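Local atomic coordinates of PnpC (Pseudomonas putida, PDB entry 3N9T), a protein that probably uses a ferric iron centre to cleave the aromatic ring of hydroxyquinol with dioxygen, as an intradiol ring-cleavage dioxygenase. Residues Q15-F20 against L35-H40; N98-T103 against Y283-E288; E111-R116 against Q167-L172; V151-D156 against Q187-V192. One frame throughout, in Å; residues are numbered along the deposited sequence.

Contact 1 stands apart: it joins helices 7-18 and 26-46, its centre about 39 Å from that of contact 2 and about 48 Å from that of contact 3. Contact 2 links a loop that follows helix 84-91 to the last strand, 278-287; along the chain, contacts 3 and 4 fall between its two segments. Their segments alternate along the chain, and the two contacts touch, about 12 Å between centres, L172 meeting Q153, T154 and T188. Contacts 2 and 4 reach the same mixed sheet. Contacts 2 to 4 thus tie loops to strands of the iron-bearing beta part, contact 4 beside Y160 and Y194, while contact 1 belongs to the helical part that meets the second subunit.

Contact 1 of 4, residues Q15-F20 against L35-H40; sequences QAVDSF and LVRHLH
The guanidinium of R37 has CG2 of V17 over one of its faces, with NH2 3.7 Å from that methyl. The F20 ring receives V36 obliquely, CE2 lying 3.8 Å from V36 CG2, while the carbonyl oxygen of V17 sits at the ring's edge, in plane. The H40 ring is likewise met at a slant, A16 CB lying 3.8 Å from H40 CE1. These groups line a helix-helix interface in which residues 15-20, on helix 7-18, pack on helix 26-46. V36 is at the middle of it. With CG1 anti to its backbone N (chi1 172°), its two methyls divide the work: CG1 meets both A16 and V17, and CG2 takes F20. R37 is bent at chi2 and chi3, and its side chain crosses that of V17 at about a right angle. Its charge is paired with D14, one residue before 15-20, and H40 uses ND1 on S13, so both polar ends are tied to the first helix outside this segment. The second subunit closes over the same patch: its L82 accepts a hydrogen bond from H40 NE2, and its R211 makes a cation-pi contact with F20. S19 turns its hydroxyl back to the chain, OG donating to A16 O over 2.7 Å.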
loop_
_atom_site.group_PDB
_atom_site.type_symbol
_atom_site.label_atom_id
_atom_site.label_comp_id
_atom_site.label_asym_id
_atom_site.label_seq_id
_atom_site.Cartn_x
_atom_site.Cartn_y
_atom_site.Cartn_z
ATOM N N GLN A 15 -10.761 11.070 13.090
ATOM C CA GLN A 15 -9.613 11.977 13.199
ATOM C C GLN A 15 -8.649 11.775 11.983
ATOM O O GLN A 15 -8.111 12.732 11.425
ATOM C CB GLN A 15 -8.794 11.625 14.449
ATOM C CG GLN A 15 -9.238 12.140 15.778
ATOM C CD GLN A 15 -8.338 11.576 16.896
ATOM O OE1 GLN A 15 -7.371 12.179 17.231
ATOM N NE2 GLN A 15 -8.620 10.380 17.371
ATOM N N ALA A 16 -8.420 10.522 11.596
ATOM C CA ALA A 16 -7.486 10.251 10.504
ATOM C C ALA A 16 -8.031 10.853 9.195
ATOM O O ALA A 16 -7.334 11.540 8.475
ATOM C CB ALA A 16 -7.290 8.748 10.392
ATOM N N VAL A 17 -9.293 10.603 8.894
ATOM C CA VAL A 17 -9.917 11.230 7.724
ATOM C C VAL A 17 -9.931 12.747 7.813
ATOM O O VAL A 17 -9.569 13.472 6.848
ATOM C CB VAL A 17 -11.340 10.652 7.503
ATOM C CG1 VAL A 17 -12.197 11.475 6.451
ATOM C CG2 VAL A 17 -11.262 9.193 7.163
ATOM N N ASP A 18 -10.356 13.270 8.956
ATOM C CA ASP A 18 -10.462 14.729 9.142
ATOM C C ASP A 18 -9.117 15.414 9.068
ATOM O O ASP A 18 -9.037 16.597 8.692
ATOM C CB ASP A 18 -11.142 15.061 10.478
ATOM C CG ASP A 18 -12.621 14.686 10.492
ATOM O OD1 ASP A 18 -13.187 14.477 9.382
ATOM O OD2 ASP A 18 -13.208 14.549 11.619
ATOM N N SER A 19 -8.046 14.695 9.409
ATOM C CA SER A 19 -6.716 15.325 9.343
ATOM C C SER A 19 -6.378 15.971 7.977
ATOM O O SER A 19 -5.489 16.823 7.882
ATOM C CB SER A 19 -5.608 14.350 9.765
ATOM O OG SER A 19 -5.351 13.355 8.772
ATOM N N PHE A 20 -7.040 15.515 6.912
ATOM C CA PHE A 20 -6.759 15.991 5.549
ATOM C C PHE A 20 -7.604 17.190 5.102
ATOM O O PHE A 20 -7.361 17.694 4.016
ATOM C CB PHE A 20 -6.918 14.830 4.547
ATOM C CG PHE A 20 -5.788 13.795 4.643
ATOM C CD1 PHE A 20 -4.594 13.992 3.948
ATOM C CD2 PHE A 20 -5.925 12.685 5.438
ATOM C CE1 PHE A 20 -3.543 13.079 4.014
ATOM C CE2 PHE A 20 -4.878 11.720 5.533
ATOM C CZ PHE A 20 -3.679 11.942 4.820
ATOM N N LEU A 35 -9.180 7.281 0.543
ATOM C CA LEU A 35 -8.269 6.159 0.731
ATOM C C LEU A 35 -8.247 5.765 2.251
ATOM O O LEU A 35 -8.277 4.568 2.627
ATOM C CB LEU A 35 -6.927 6.699 0.272
ATOM C CG LEU A 35 -5.705 5.847 0.494
ATOM C CD1 LEU A 35 -6.062 4.493 0.038
ATOM C CD2 LEU A 35 -4.580 6.412 -0.396
ATOM N N VAL A 36 -8.187 6.789 3.115
ATOM C CA VAL A 36 -8.150 6.518 4.560
ATOM C C VAL A 36 -9.433 5.803 5.065
ATOM O O VAL A 36 -9.363 4.849 5.843
ATOM C CB VAL A 36 -7.862 7.811 5.324
ATOM C CG1 VAL A 36 -8.016 7.581 6.840
ATOM C CG2 VAL A 36 -6.356 8.235 5.064
ATOM N N ARG A 37 -10.599 6.280 4.627
ATOM C CA ARG A 37 -11.860 5.681 5.023
ATOM C C ARG A 37 -11.863 4.206 4.551
ATOM O O ARG A 37 -12.207 3.315 5.315
ATOM C CB ARG A 37 -13.013 6.459 4.392
ATOM C CG ARG A 37 -14.425 5.902 4.789
ATOM C CD ARG A 37 -14.559 5.811 6.364
ATOM N NE ARG A 37 -14.574 7.150 6.965
ATOM C CZ ARG A 37 -14.553 7.439 8.274
ATOM N NH1 ARG A 37 -14.506 6.477 9.205
ATOM N NH2 ARG A 37 -14.610 8.737 8.639
ATOM N N HIS A 38 -11.431 3.941 3.309
ATOM C CA HIS A 38 -11.464 2.546 2.777
ATOM C C HIS A 38 -10.469 1.673 3.521
ATOM O O HIS A 38 -10.768 0.503 3.851
ATOM C CB HIS A 38 -11.254 2.429 1.244
ATOM C CG HIS A 38 -12.406 2.929 0.445
ATOM N ND1 HIS A 38 -13.445 2.117 0.043
ATOM C CD2 HIS A 38 -12.766 4.185 0.105
ATOM C CE1 HIS A 38 -14.337 2.837 -0.630
ATOM N NE2 HIS A 38 -13.974 4.090 -0.582
ATOM N N LEU A 39 -9.315 2.239 3.802
ATOM C CA LEU A 39 -8.277 1.486 4.483
ATOM C C LEU A 39 -8.745 1.091 5.896
ATOM O O LEU A 39 -8.609 -0.071 6.319
ATOM C CB LEU A 39 -7.101 2.429 4.625
ATOM C CG LEU A 39 -5.751 1.958 5.125
ATOM C CD1 LEU A 39 -5.340 0.619 4.553
ATOM C CD2 LEU A 39 -4.734 3.093 4.775
ATOM N N HIS A 40 -9.318 2.069 6.614
ATOM C CA HIS A 40 -9.817 1.839 7.951
ATOM C C HIS A 40 -11.056 0.921 7.942
ATOM O O HIS A 40 -11.163 0.095 8.827
ATOM C CB HIS A 40 -10.206 3.154 8.670
ATOM C CG HIS A 40 -9.027 3.909 9.212
ATOM N ND1 HIS A 40 -8.954 4.318 10.530
ATOM C CD2 HIS A 40 -7.856 4.280 8.639
ATOM C CE1 HIS A 40 -7.812 4.958 10.726
ATOM N NE2 HIS A 40 -7.130 4.943 9.595
#

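Contact 2 of 4, residues N98-T103 against Y283-E288; sequences NATETT and YEFVME
T100 holds V286 by two hydrogen bonds. Its backbone N donates to V286 O at 2.8 Å, and its hydroxyl oxygen OG1 accepts from V286 N at 2.9 Å, nearly straight at 173°. The second bond is possible because chi1 of -52° puts OG1 beside T100's own backbone N, so both polar groups face one residue of the strand. Water extends the grip: one molecule bonds to T100 OG1 at 2.7 Å and donates to E284 O, with a weak bond to Y283 OH, whose stronger partner is the backbone oxygen of S254. Another donates to both T100 O and V286 O. A valine here would probably leave the V286 amide and the first water without their hydroxyl partner. The two direct bonds fasten the loop between helix 84-91 and strand 129-138 to strand 278-287 of the mixed sheet; the strand's backbone bonds at Y283 and F285 go to strand 129-138. Around this polar centre the contacts are apolar or mixed. CG2 of T100 comes to the edge of the Y283 ring, 3.7 Å from OH, and that ring in turn sets CD2 over the centre of one F285 face. V286 presses CB against N98 O at 3.4 Å. The A99 methyl CB rests close on CG of E288, at 3.3 Å, and E288 OE2 is hydrogen-bonded to T97 OG1.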
loop_
_atom_site.group_PDB
_atom_site.type_symbol
_atom_site.label_atom_id
_atom_site.label_comp_id
_atom_site.label_asym_id
_atom_site.label_seq_id
_atom_site.Cartn_x
_atom_site.Cartn_y
_atom_site.Cartn_z
ATOM N N ASN A 98 -19.051 1.083 -30.474
ATOM C CA ASN A 98 -18.513 -0.229 -30.745
ATOM C C ASN A 98 -16.980 -0.107 -30.926
ATOM O O ASN A 98 -16.396 -0.913 -31.666
ATOM C CB ASN A 98 -19.132 -0.821 -32.032
ATOM C CG ASN A 98 -18.910 0.084 -33.267
ATOM O OD1 ASN A 98 -18.901 1.321 -33.160
ATOM N ND2 ASN A 98 -18.751 -0.525 -34.436
ATOM N N ALA A 99 -16.351 0.907 -30.304
ATOM C CA ALA A 99 -14.888 1.088 -30.448
ATOM C C ALA A 99 -14.170 -0.100 -29.784
ATOM O O ALA A 99 -14.691 -0.736 -28.828
ATOM C CB ALA A 99 -14.426 2.425 -29.847
ATOM N N THR A 100 -13.002 -0.478 -30.318
ATOM C CA THR A 100 -12.306 -1.587 -29.683
ATOM C C THR A 100 -11.985 -1.285 -28.220
ATOM O O THR A 100 -11.546 -0.202 -27.928
ATOM C CB THR A 100 -10.983 -1.961 -30.425
ATOM O OG1 THR A 100 -11.308 -2.151 -31.796
ATOM C CG2 THR A 100 -10.401 -3.244 -29.839
ATOM N N GLU A 101 -12.215 -2.251 -27.328
ATOM C CA GLU A 101 -11.876 -2.123 -25.903
ATOM C C GLU A 101 -10.374 -1.966 -25.661
ATOM O O GLU A 101 -9.519 -2.436 -26.457
ATOM C CB GLU A 101 -12.426 -3.344 -25.131
ATOM C CG GLU A 101 -13.977 -3.345 -25.129
ATOM C CD GLU A 101 -14.614 -4.396 -24.237
ATOM O OE1 GLU A 101 -14.774 -5.562 -24.690
ATOM O OE2 GLU A 101 -15.024 -4.034 -23.110
ATOM N N THR A 102 -10.039 -1.258 -24.600
ATOM C CA THR A 102 -8.647 -0.992 -24.308
ATOM C C THR A 102 -8.071 -1.976 -23.252
ATOM O O THR A 102 -8.795 -2.731 -22.608
ATOM C CB THR A 102 -8.506 0.431 -23.739
ATOM O OG1 THR A 102 -9.160 0.489 -22.459
ATOM C CG2 THR A 102 -9.084 1.458 -24.700
ATOM N N THR A 103 -6.756 -1.961 -23.085
ATOM C CA THR A 103 -6.094 -2.634 -21.960
ATOM C C THR A 103 -4.900 -1.773 -21.539
ATOM O O THR A 103 -4.576 -0.750 -22.198
ATOM C CB THR A 103 -5.457 -3.962 -22.399
ATOM O OG1 THR A 103 -4.378 -3.670 -23.334
ATOM C CG2 THR A 103 -6.509 -4.884 -23.064
ATOM N N TYR A 283 -8.738 -9.554 -37.626
ATOM C CA TYR A 283 -9.365 -8.682 -36.652
ATOM C C TYR A 283 -9.710 -7.290 -37.181
ATOM O O TYR A 283 -8.873 -6.675 -37.834
ATOM C CB TYR A 283 -8.521 -8.591 -35.367
ATOM C CG TYR A 283 -9.337 -8.018 -34.140
ATOM C CD1 TYR A 283 -10.107 -8.864 -33.350
ATOM C CD2 TYR A 283 -9.323 -6.645 -33.830
ATOM C CE1 TYR A 283 -10.841 -8.394 -32.266
ATOM C CE2 TYR A 283 -10.034 -6.156 -32.737
ATOM C CZ TYR A 283 -10.805 -7.040 -31.968
ATOM O OH TYR A 283 -11.497 -6.600 -30.874
ATOM N N GLU A 284 -10.923 -6.803 -36.903
ATOM C CA GLU A 284 -11.213 -5.401 -37.294
ATOM C C GLU A 284 -11.216 -4.437 -36.080
ATOM O O GLU A 284 -12.083 -4.531 -35.173
ATOM C CB GLU A 284 -12.498 -5.287 -38.097
ATOM C CG GLU A 284 -12.437 -6.166 -39.331
ATOM C CD GLU A 284 -13.708 -6.069 -40.172
ATOM O OE1 GLU A 284 -14.761 -5.693 -39.619
ATOM O OE2 GLU A 284 -13.630 -6.372 -41.375
ATOM N N PHE A 285 -10.223 -3.554 -36.053
ATOM C CA PHE A 285 -10.158 -2.557 -35.002
ATOM C C PHE A 285 -11.078 -1.376 -35.344
ATOM O O PHE A 285 -11.190 -0.972 -36.507
ATOM C CB PHE A 285 -8.750 -2.011 -34.875
ATOM C CG PHE A 285 -7.773 -3.022 -34.374
ATOM C CD1 PHE A 285 -7.686 -3.294 -32.978
ATOM C CD2 PHE A 285 -6.914 -3.675 -35.277
ATOM C CE1 PHE A 285 -6.774 -4.274 -32.469
ATOM C CE2 PHE A 285 -5.982 -4.688 -34.780
ATOM C CZ PHE A 285 -5.964 -4.982 -33.346
ATOM N N VAL A 286 -11.701 -0.836 -34.314
ATOM C CA VAL A 286 -12.609 0.288 -34.438
ATOM C C VAL A 286 -12.066 1.404 -33.506
ATOM O O VAL A 286 -11.913 1.191 -32.309
ATOM C CB VAL A 286 -14.092 -0.136 -34.104
ATOM C CG1 VAL A 286 -15.049 1.071 -34.190
ATOM C CG2 VAL A 286 -14.563 -1.316 -35.037
ATOM N N MET A 287 -11.741 2.548 -34.106
ATOM C CA MET A 287 -11.140 3.690 -33.465
ATOM C C MET A 287 -12.164 4.789 -33.242
ATOM O O MET A 287 -13.139 4.953 -34.022
ATOM C CB MET A 287 -9.985 4.225 -34.311
ATOM C CG MET A 287 -8.716 3.247 -34.381
ATOM S SD MET A 287 -7.444 4.262 -35.142
ATOM C CE MET A 287 -6.805 4.980 -33.603
ATOM N N GLU A 288 -11.936 5.564 -32.189
ATOM C CA GLU A 288 -12.852 6.659 -31.835
ATOM C C GLU A 288 -12.321 7.980 -32.376
ATOM O O GLU A 288 -11.120 8.284 -32.242
ATOM C CB GLU A 288 -12.991 6.775 -30.311
ATOM C CG GLU A 288 -13.717 5.647 -29.683
ATOM C CD GLU A 288 -14.725 6.111 -28.632
ATOM O OE1 GLU A 288 -14.250 6.470 -27.534
ATOM O OE2 GLU A 288 -15.971 6.077 -28.887
HETATM O O HOH W 1 -12.838 -4.280 -32.357
HETATM O O HOH W 2 -11.128 2.012 -29.781
#

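Contact 3 of 4, residues E111-R116 against Q167-L172; sequences EGMPDR and QPFGNL
G170 is where R116, P114 and M113 crowd in on 167-172, and it is the tight part of the contact. It is the third residue of a type II beta turn from P168 to N171, with a positive phi that favours glycine; a CB at G170 would come within about 3.2 Å of P114 CG. R116 reaches it with its chain extended from CG to NE, and R116 NH2 donates to G170 O at 3.0 Å. The bond is bent (132°): the oxygen lies in the guanidinium plane, but NH2 stands above the carbonyl plane. P114 CB covers one guanidinium face. R116 also serves the R173 carbonyl through NE and E120 through NH1, so a leucine in its place would probably leave G170 O and R173 O without this donor and E120 without its charged mate. The outer side, round the exposed F169 ring, is looser. M113 SD stands above its face at some distance, 4.7 Å from the centroid and 24° off the normal, a Met-aromatic contact. The bends at chi2 and chi3 bring M113 CE to 3.9 Å from F169 CE1. P114 CG lies 4.0 Å from F169 CE2, and G112 O is at the ring edge, 3.8 Å from F169 CZ. Both segments are loops. Residues 111-116 run beside strand 173-177, P114 and R116 making backbone bonds with R175, while 167-172 leads directly into that strand.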
loop_
_atom_site.group_PDB
_atom_site.type_symbol
_atom_site.label_atom_id
_atom_site.label_comp_id
_atom_site.label_asym_id
_atom_site.label_seq_id
_atom_site.Cartn_x
_atom_site.Cartn_y
_atom_site.Cartn_z
ATOM N N GLU A 111 10.124 2.014 -27.967
ATOM C CA GLU A 111 10.357 2.991 -29.055
ATOM C C GLU A 111 11.362 2.650 -30.161
ATOM O O GLU A 111 12.381 1.929 -29.970
ATOM C CB GLU A 111 10.812 4.347 -28.474
ATOM C CG GLU A 111 9.861 4.912 -27.486
ATOM C CD GLU A 111 8.870 5.837 -28.135
ATOM O OE1 GLU A 111 8.455 5.563 -29.289
ATOM O OE2 GLU A 111 8.529 6.852 -27.480
ATOM N N GLY A 112 11.081 3.249 -31.318
ATOM C CA GLY A 112 11.985 3.217 -32.458
ATOM C C GLY A 112 12.129 1.883 -33.151
ATOM O O GLY A 112 13.212 1.581 -33.676
ATOM N N MET A 113 11.051 1.090 -33.189
ATOM C CA MET A 113 11.103 -0.188 -33.908
ATOM C C MET A 113 10.891 0.033 -35.418
ATOM O O MET A 113 10.354 1.073 -35.803
ATOM C CB MET A 113 10.127 -1.214 -33.297
ATOM C CG MET A 113 10.549 -1.559 -31.825
ATOM S SD MET A 113 12.111 -2.451 -31.833
ATOM C CE MET A 113 13.089 -1.548 -30.666
ATOM N N PRO A 114 11.283 -0.938 -36.245
ATOM C CA PRO A 114 11.208 -0.758 -37.722
ATOM C C PRO A 114 9.791 -0.516 -38.262
ATOM O O PRO A 114 8.801 -1.161 -37.787
ATOM C CB PRO A 114 11.742 -2.092 -38.263
ATOM C CG PRO A 114 12.586 -2.691 -37.105
ATOM C CD PRO A 114 11.769 -2.282 -35.869
ATOM N N ASP A 115 9.681 0.428 -39.206
ATOM C CA ASP A 115 8.417 0.623 -39.964
ATOM C C ASP A 115 8.331 -0.565 -40.952
ATOM O O ASP A 115 9.222 -0.728 -41.764
ATOM C CB ASP A 115 8.409 1.962 -40.703
ATOM C CG ASP A 115 8.475 3.109 -39.769
ATOM O OD1 ASP A 115 7.442 3.434 -39.227
ATOM O OD2 ASP A 115 9.572 3.678 -39.594
ATOM N N ARG A 116 7.328 -1.425 -40.840
ATOM C CA ARG A 116 7.310 -2.618 -41.684
ATOM C C ARG A 116 6.259 -2.522 -42.752
ATOM O O ARG A 116 5.192 -1.912 -42.515
ATOM C CB ARG A 116 7.070 -3.890 -40.818
ATOM C CG ARG A 116 8.045 -4.026 -39.647
ATOM C CD ARG A 116 8.064 -5.521 -39.134
ATOM N NE ARG A 116 9.051 -5.665 -38.036
ATOM C CZ ARG A 116 10.335 -5.985 -38.235
ATOM N NH1 ARG A 116 10.809 -6.119 -39.479
ATOM N NH2 ARG A 116 11.160 -6.151 -37.201
ATOM N N GLN A 167 17.810 -11.726 -28.128
ATOM C CA GLN A 167 17.090 -11.783 -29.435
ATOM C C GLN A 167 17.553 -10.647 -30.365
ATOM O O GLN A 167 17.933 -9.574 -29.867
ATOM C CB GLN A 167 15.581 -11.615 -29.234
ATOM C CG GLN A 167 14.821 -12.792 -28.599
ATOM C CD GLN A 167 13.416 -12.346 -28.177
ATOM O OE1 GLN A 167 12.802 -11.526 -28.854
ATOM N NE2 GLN A 167 12.929 -12.840 -27.032
ATOM N N PRO A 168 17.459 -10.858 -31.685
ATOM C CA PRO A 168 17.773 -9.819 -32.704
ATOM C C PRO A 168 16.981 -8.527 -32.467
ATOM O O PRO A 168 15.815 -8.587 -32.029
ATOM C CB PRO A 168 17.343 -10.463 -34.033
ATOM C CG PRO A 168 17.231 -11.890 -33.797
ATOM C CD PRO A 168 17.088 -12.148 -32.294
ATOM N N PHE A 169 17.623 -7.375 -32.716
ATOM C CA PHE A 169 16.943 -6.086 -32.753
ATOM C C PHE A 169 15.663 -6.169 -33.599
ATOM O O PHE A 169 15.672 -6.669 -34.708
ATOM C CB PHE A 169 17.849 -4.977 -33.340
ATOM C CG PHE A 169 17.168 -3.656 -33.457
ATOM C CD1 PHE A 169 17.216 -2.738 -32.414
ATOM C CD2 PHE A 169 16.468 -3.323 -34.620
ATOM C CE1 PHE A 169 16.572 -1.502 -32.504
ATOM C CE2 PHE A 169 15.809 -2.104 -34.726
ATOM C CZ PHE A 169 15.862 -1.180 -33.661
ATOM N N GLY A 170 14.568 -5.672 -33.026
ATOM C CA GLY A 170 13.265 -5.589 -33.735
ATOM C C GLY A 170 12.500 -6.898 -33.804
ATOM O O GLY A 170 11.425 -6.934 -34.330
ATOM N N ASN A 171 13.023 -7.968 -33.214
ATOM C CA ASN A 171 12.339 -9.223 -33.315
ATOM C C ASN A 171 10.933 -9.100 -32.722
ATOM O O ASN A 171 10.768 -8.598 -31.628
ATOM C CB ASN A 171 13.071 -10.267 -32.513
ATOM C CG ASN A 171 12.508 -11.636 -32.718
ATOM O OD1 ASN A 171 12.221 -12.054 -33.839
ATOM N ND2 ASN A 171 12.411 -12.382 -31.623
ATOM N N LEU A 172 9.960 -9.591 -33.464
ATOM C CA LEU A 172 8.551 -9.645 -33.002
ATOM C C LEU A 172 8.108 -8.302 -32.512
ATOM O O LEU A 172 7.240 -8.206 -31.633
ATOM C CB LEU A 172 8.396 -10.748 -31.930
ATOM C CG LEU A 172 8.571 -12.186 -32.515
ATOM C CD1 LEU A 172 8.656 -13.203 -31.398
ATOM C CD2 LEU A 172 7.498 -12.617 -33.542
#

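Contact 4 of 4, residues V151-D156 against Q187-V192; sequences VWQTAD and QTTVPV
With chi1 at 64°, Q153 has its CG between the backbone N and the carbonyl carbon, and the chain then runs extended to carry its amide across to 187-192. T188 answers with its hydroxyl anti to the backbone N (chi1 -171°), and OG1 donates to Q153 OE1 at 2.8 Å. The other end of the amide gives NE2 to T189 O, 3.0 Å away at 159°. That acceptor lies close to the amide plane, whereas T188 OG1 approaches from well above it. Two successive residues thus hold the buried amide and fix its rotation, and the P191 ring packs against it, CG 3.8 Å from NE2. V192 CG2 lies against the backbone oxygens of A155 and D156, 3.5 Å from D156 O. A water joins the same region by donating to V190 O and, over 3.3 Å, to D156 OD1. T154 lies near the metal centre, its side chain about 3 Å from those of Y160 and Y194 and about 6 Å from the iron. The contact joins residues 153-156 to the last residues of strand 183-189 and the loop after it; strand 148-152 lies between 173-177 and 214-224, and strand 183-189 pairs with 129-138.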
loop_
_atom_site.group_PDB
_atom_site.type_symbol
_atom_site.label_atom_id
_atom_site.label_comp_id
_atom_site.label_asym_id
_atom_site.label_seq_id
_atom_site.Cartn_x
_atom_site.Cartn_y
_atom_site.Cartn_z
ATOM N N VAL A 151 3.162 -2.966 -32.914
ATOM C CA VAL A 151 2.799 -4.292 -32.353
ATOM C C VAL A 151 4.018 -4.915 -31.726
ATOM O O VAL A 151 5.125 -4.692 -32.189
ATOM C CB VAL A 151 2.212 -5.258 -33.418
ATOM C CG1 VAL A 151 1.001 -4.604 -34.013
ATOM C CG2 VAL A 151 3.245 -5.546 -34.568
ATOM N N TRP A 152 3.799 -5.729 -30.690
ATOM C CA TRP A 152 4.901 -6.447 -30.048
ATOM C C TRP A 152 4.319 -7.714 -29.343
ATOM O O TRP A 152 3.124 -7.770 -28.941
ATOM C CB TRP A 152 5.716 -5.490 -29.126
ATOM C CG TRP A 152 5.027 -4.936 -27.879
ATOM C CD1 TRP A 152 5.189 -5.367 -26.555
ATOM C CD2 TRP A 152 4.044 -3.855 -27.830
ATOM N NE1 TRP A 152 4.381 -4.569 -25.705
ATOM C CE2 TRP A 152 3.693 -3.650 -26.461
ATOM C CE3 TRP A 152 3.461 -3.020 -28.819
ATOM C CZ2 TRP A 152 2.711 -2.696 -26.054
ATOM C CZ3 TRP A 152 2.518 -2.071 -28.432
ATOM C CH2 TRP A 152 2.131 -1.934 -27.042
ATOM N N GLN A 153 5.148 -8.738 -29.230
ATOM C CA GLN A 153 4.746 -10.002 -28.629
ATOM C C GLN A 153 5.999 -10.730 -28.126
ATOM O O GLN A 153 7.131 -10.418 -28.557
ATOM C CB GLN A 153 4.056 -10.885 -29.666
ATOM C CG GLN A 153 4.874 -11.335 -30.823
ATOM C CD GLN A 153 4.120 -12.361 -31.704
ATOM O OE1 GLN A 153 3.408 -11.966 -32.604
ATOM N NE2 GLN A 153 4.247 -13.664 -31.404
ATOM N N THR A 154 5.807 -11.699 -27.223
ATOM C CA THR A 154 6.951 -12.489 -26.722
ATOM C C THR A 154 7.402 -13.467 -27.756
ATOM O O THR A 154 6.651 -13.804 -28.678
ATOM C CB THR A 154 6.603 -13.364 -25.516
ATOM O OG1 THR A 154 5.402 -14.079 -25.811
ATOM C CG2 THR A 154 6.439 -12.563 -24.281
ATOM N N ALA A 155 8.652 -13.928 -27.613
ATOM C CA ALA A 155 9.123 -15.050 -28.428
ATOM C C ALA A 155 8.578 -16.361 -27.813
ATOM O O ALA A 155 7.883 -16.306 -26.779
ATOM C CB ALA A 155 10.643 -15.049 -28.441
ATOM N N ASP A 156 8.870 -17.506 -28.444
ATOM C CA ASP A 156 8.667 -18.849 -27.835
ATOM C C ASP A 156 9.189 -18.938 -26.386
ATOM O O ASP A 156 8.438 -19.373 -25.504
ATOM C CB ASP A 156 9.273 -19.970 -28.700
ATOM C CG ASP A 156 8.331 -20.434 -29.868
ATOM O OD1 ASP A 156 7.186 -19.887 -30.022
ATOM O OD2 ASP A 156 8.762 -21.359 -30.643
ATOM N N GLN A 187 3.013 -10.623 -40.707
ATOM C CA GLN A 187 3.438 -12.020 -40.575
ATOM C C GLN A 187 4.255 -12.121 -39.301
ATOM O O GLN A 187 5.109 -11.274 -39.024
ATOM C CB GLN A 187 4.251 -12.503 -41.796
ATOM C CG GLN A 187 3.357 -12.877 -43.017
ATOM C CD GLN A 187 4.205 -13.478 -44.171
ATOM O OE1 GLN A 187 4.676 -12.760 -45.053
ATOM N NE2 GLN A 187 4.417 -14.770 -44.131
ATOM N N THR A 188 3.976 -13.185 -38.542
ATOM C CA THR A 188 4.607 -13.393 -37.272
ATOM C C THR A 188 4.603 -14.881 -36.899
ATOM O O THR A 188 4.403 -15.772 -37.757
ATOM C CB THR A 188 3.971 -12.466 -36.195
ATOM O OG1 THR A 188 4.721 -12.501 -34.977
ATOM C CG2 THR A 188 2.445 -12.718 -35.939
ATOM N N THR A 189 4.835 -15.151 -35.625
ATOM C CA THR A 189 4.553 -16.514 -35.120
ATOM C C THR A 189 3.412 -16.490 -34.122
ATOM O O THR A 189 3.117 -15.442 -33.568
ATOM C CB THR A 189 5.779 -17.138 -34.497
ATOM O OG1 THR A 189 6.284 -16.284 -33.480
ATOM C CG2 THR A 189 6.857 -17.463 -35.574
ATOM N N VAL A 190 2.741 -17.637 -33.928
ATOM C CA VAL A 190 1.622 -17.686 -33.037
ATOM C C VAL A 190 2.143 -17.288 -31.655
ATOM O O VAL A 190 3.134 -17.818 -31.183
ATOM C CB VAL A 190 0.941 -19.060 -32.987
ATOM C CG1 VAL A 190 -0.191 -19.030 -31.971
ATOM C CG2 VAL A 190 0.444 -19.480 -34.357
ATOM N N PRO A 191 1.517 -16.286 -31.026
ATOM C CA PRO A 191 1.995 -15.900 -29.668
ATOM C C PRO A 191 1.843 -17.087 -28.689
ATOM O O PRO A 191 0.912 -17.896 -28.844
ATOM C CB PRO A 191 1.079 -14.750 -29.292
ATOM C CG PRO A 191 0.588 -14.204 -30.619
ATOM C CD PRO A 191 0.420 -15.452 -31.497
ATOM N N VAL A 192 2.736 -17.190 -27.719
ATOM C CA VAL A 192 2.634 -18.213 -26.658
ATOM C C VAL A 192 2.414 -17.570 -25.259
ATOM O O VAL A 192 2.824 -16.426 -24.998
ATOM C CB VAL A 192 3.866 -19.182 -26.665
ATOM C CG1 VAL A 192 4.190 -19.688 -28.135
ATOM C CG2 VAL A 192 5.111 -18.470 -26.176
HETATM O O HOH W 3 4.566 -19.983 -31.974
#